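Local structure of Endonuclease/exonuclease/phosphatase (Leptotrichia buccalis C-1013-b, 3TEB) at residues N190-G195 with Y230-K235. The protein belongs to the DNase I-like endonuclease/exonuclease/phosphatase family, binds magnesium and is probably a metal-dependent nuclease. Numbering follows the deposited sequence.
Sequences NILSQG and YIFSNK
Apolar contacts at the F232 ring carry this contact. I191 CG2 lies over one face of the ring, in a CH-pi contact 4.0 Å from its centroid and 29° off the normal. The methyl is nearest to the CZ and CE2 end. CG2 is anti to the backbone N of I191, which sends this branch toward the strand. L192 comes in obliquely. Its CD2 touches F232 CE1 at 3.9 Å. Both aliphatic side chains cross F232 at about a right angle. Y230 CB lies 3.5 Å above the other face, offset toward the rim, so the phenyl has neighbours on both sides.

The fold is the DNase I-like alpha/beta sandwich. Helix 185-192 packs on strand 225-233 of one sheet. F177 meets F232 edge-to-face. Were F232 replaced by an alanine, I191 CG2 and L192 CD2 would probably lose their partner and a gap would open between helix and sheet.

Backbone contacts follow further along. G195 leaves helical geometry with positive phi (92°), where a CB would clash with the carbonyl O of Q194. G195 O lies 3.8 Å from N234 CA. N234 OD1 accepts a hydrogen bond from K171 N, and ND2 donates one to N169 O.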
loop_
_atom_site.group_PDB
_atom_site.type_symbol
_atom_site.label_atom_id
_atom_site.label_comp_id
_atom_site.label_asym_id
_atom_site.label_seq_id
_atom_site.Cartn_x
_atom_site.Cartn_y
_atom_site.Cartn_z
ATOM N N ASN A 190 9.458 5.945 -16.593
ATOM C CA ASN A 190 8.085 6.170 -17.044
ATOM C C ASN A 190 7.111 6.532 -15.911
ATOM O O ASN A 190 6.298 7.447 -16.070
ATOM C CB ASN A 190 7.569 4.950 -17.821
ATOM C CG ASN A 190 6.295 5.243 -18.607
ATOM O OD1 ASN A 190 5.217 4.737 -18.288
ATOM N ND2 ASN A 190 6.416 6.069 -19.640
ATOM N N ILE A 191 7.193 5.823 -14.779
ATOM C CA ILE A 191 6.364 6.133 -13.608
ATOM C C ILE A 191 6.548 7.601 -13.275
ATOM O O ILE A 191 5.579 8.348 -13.237
ATOM C CB ILE A 191 6.740 5.298 -12.336
ATOM C CG1 ILE A 191 6.828 3.786 -12.615
ATOM C CG2 ILE A 191 5.799 5.593 -11.175
ATOM C CD1 ILE A 191 5.589 3.002 -12.363
ATOM N N LEU A 192 7.796 8.015 -13.065
ATOM C CA LEU A 192 8.101 9.388 -12.641
ATOM C C LEU A 192 7.687 10.457 -13.657
ATOM O O LEU A 192 7.263 11.540 -13.264
ATOM C CB LEU A 192 9.582 9.531 -12.280
ATOM C CG LEU A 192 10.171 8.561 -11.242
ATOM C CD1 LEU A 192 11.688 8.602 -11.286
ATOM C CD2 LEU A 192 9.660 8.819 -9.819
ATOM N N SER A 193 7.800 10.139 -14.951
ATOM C CA SER A 193 7.303 10.990 -16.053
ATOM C C SER A 193 5.869 11.453 -15.854
ATOM O O SER A 193 5.442 12.398 -16.500
ATOM C CB SER A 193 7.327 10.246 -17.397
ATOM O OG SER A 193 8.583 9.666 -17.665
ATOM N N GLN A 194 5.119 10.766 -14.999
ATOM C CA GLN A 194 3.714 11.091 -14.788
ATOM C C GLN A 194 3.539 12.260 -13.819
ATOM O O GLN A 194 2.424 12.659 -13.497
ATOM C CB GLN A 194 2.959 9.850 -14.321
ATOM C CG GLN A 194 3.189 8.627 -15.207
ATOM C CD GLN A 194 2.772 8.836 -16.657
ATOM O OE1 GLN A 194 1.787 9.525 -16.946
ATOM N NE2 GLN A 194 3.515 8.229 -17.576
ATOM N N GLY A 195 4.658 12.825 -13.382
ATOM C CA GLY A 195 4.646 13.929 -12.433
ATOM C C GLY A 195 4.736 13.408 -11.016
ATOM O O GLY A 195 3.974 13.830 -10.144
ATOM N N TYR A 230 6.851 1.142 -3.543
ATOM C CA TYR A 230 7.246 2.549 -3.464
ATOM C C TYR A 230 6.321 3.411 -2.636
ATOM O O TYR A 230 5.213 3.016 -2.295
ATOM C CB TYR A 230 7.299 3.171 -4.855
ATOM C CG TYR A 230 8.184 2.479 -5.851
ATOM C CD1 TYR A 230 9.511 2.865 -6.011
ATOM C CD2 TYR A 230 7.688 1.456 -6.655
ATOM C CE1 TYR A 230 10.330 2.245 -6.943
ATOM C CE2 TYR A 230 8.495 0.825 -7.587
ATOM C CZ TYR A 230 9.812 1.227 -7.729
ATOM O OH TYR A 230 10.614 0.604 -8.655
ATOM N N ILE A 231 6.800 4.610 -2.334
ATOM C CA ILE A 231 5.958 5.694 -1.873
ATOM C C ILE A 231 6.285 6.938 -2.716
ATOM O O ILE A 231 7.343 7.547 -2.564
ATOM C CB ILE A 231 6.094 5.910 -0.353
ATOM C CG1 ILE A 231 5.388 4.772 0.379
ATOM C CG2 ILE A 231 5.453 7.223 0.077
ATOM C CD1 ILE A 231 5.868 4.549 1.769
ATOM N N PHE A 232 5.379 7.270 -3.635
ATOM C CA PHE A 232 5.528 8.412 -4.527
ATOM C C PHE A 232 4.753 9.605 -3.999
ATOM O O PHE A 232 3.861 9.468 -3.156
ATOM C CB PHE A 232 5.014 8.084 -5.934
ATOM C CG PHE A 232 5.788 7.010 -6.636
ATOM C CD1 PHE A 232 7.120 7.206 -6.987
ATOM C CD2 PHE A 232 5.182 5.808 -6.967
ATOM C CE1 PHE A 232 7.841 6.204 -7.638
ATOM C CE2 PHE A 232 5.888 4.808 -7.622
ATOM C CZ PHE A 232 7.223 5.004 -7.955
ATOM N N SER A 233 5.080 10.773 -4.538
ATOM C CA SER A 233 4.504 12.036 -4.132
ATOM C C SER A 233 4.282 12.868 -5.393
ATOM O O SER A 233 5.045 12.735 -6.351
ATOM C CB SER A 233 5.499 12.735 -3.213
ATOM O OG SER A 233 4.903 13.827 -2.543
ATOM N N ASN A 234 3.253 13.718 -5.407
ATOM C CA ASN A 234 3.014 14.611 -6.550
ATOM C C ASN A 234 3.721 15.939 -6.391
ATOM O O ASN A 234 3.717 16.766 -7.295
ATOM C CB ASN A 234 1.521 14.849 -6.774
ATOM C CG ASN A 234 0.862 15.588 -5.624
ATOM O OD1 ASN A 234 1.301 15.502 -4.476
ATOM N ND2 ASN A 234 -0.214 16.300 -5.925
ATOM N N LYS A 235 4.305 16.134 -5.216
ATOM C CA LYS A 235 5.059 17.328 -4.891
ATOM C C LYS A 235 6.357 16.884 -4.255
ATOM O O LYS A 235 6.452 15.770 -3.746
ATOM C CB LYS A 235 4.305 18.191 -3.876
ATOM C CG LYS A 235 2.918 18.694 -4.274
ATOM C CD LYS A 235 2.518 19.800 -3.313
ATOM C CE LYS A 235 1.041 19.813 -2.991
ATOM N NZ LYS A 235 0.221 20.559 -3.974
#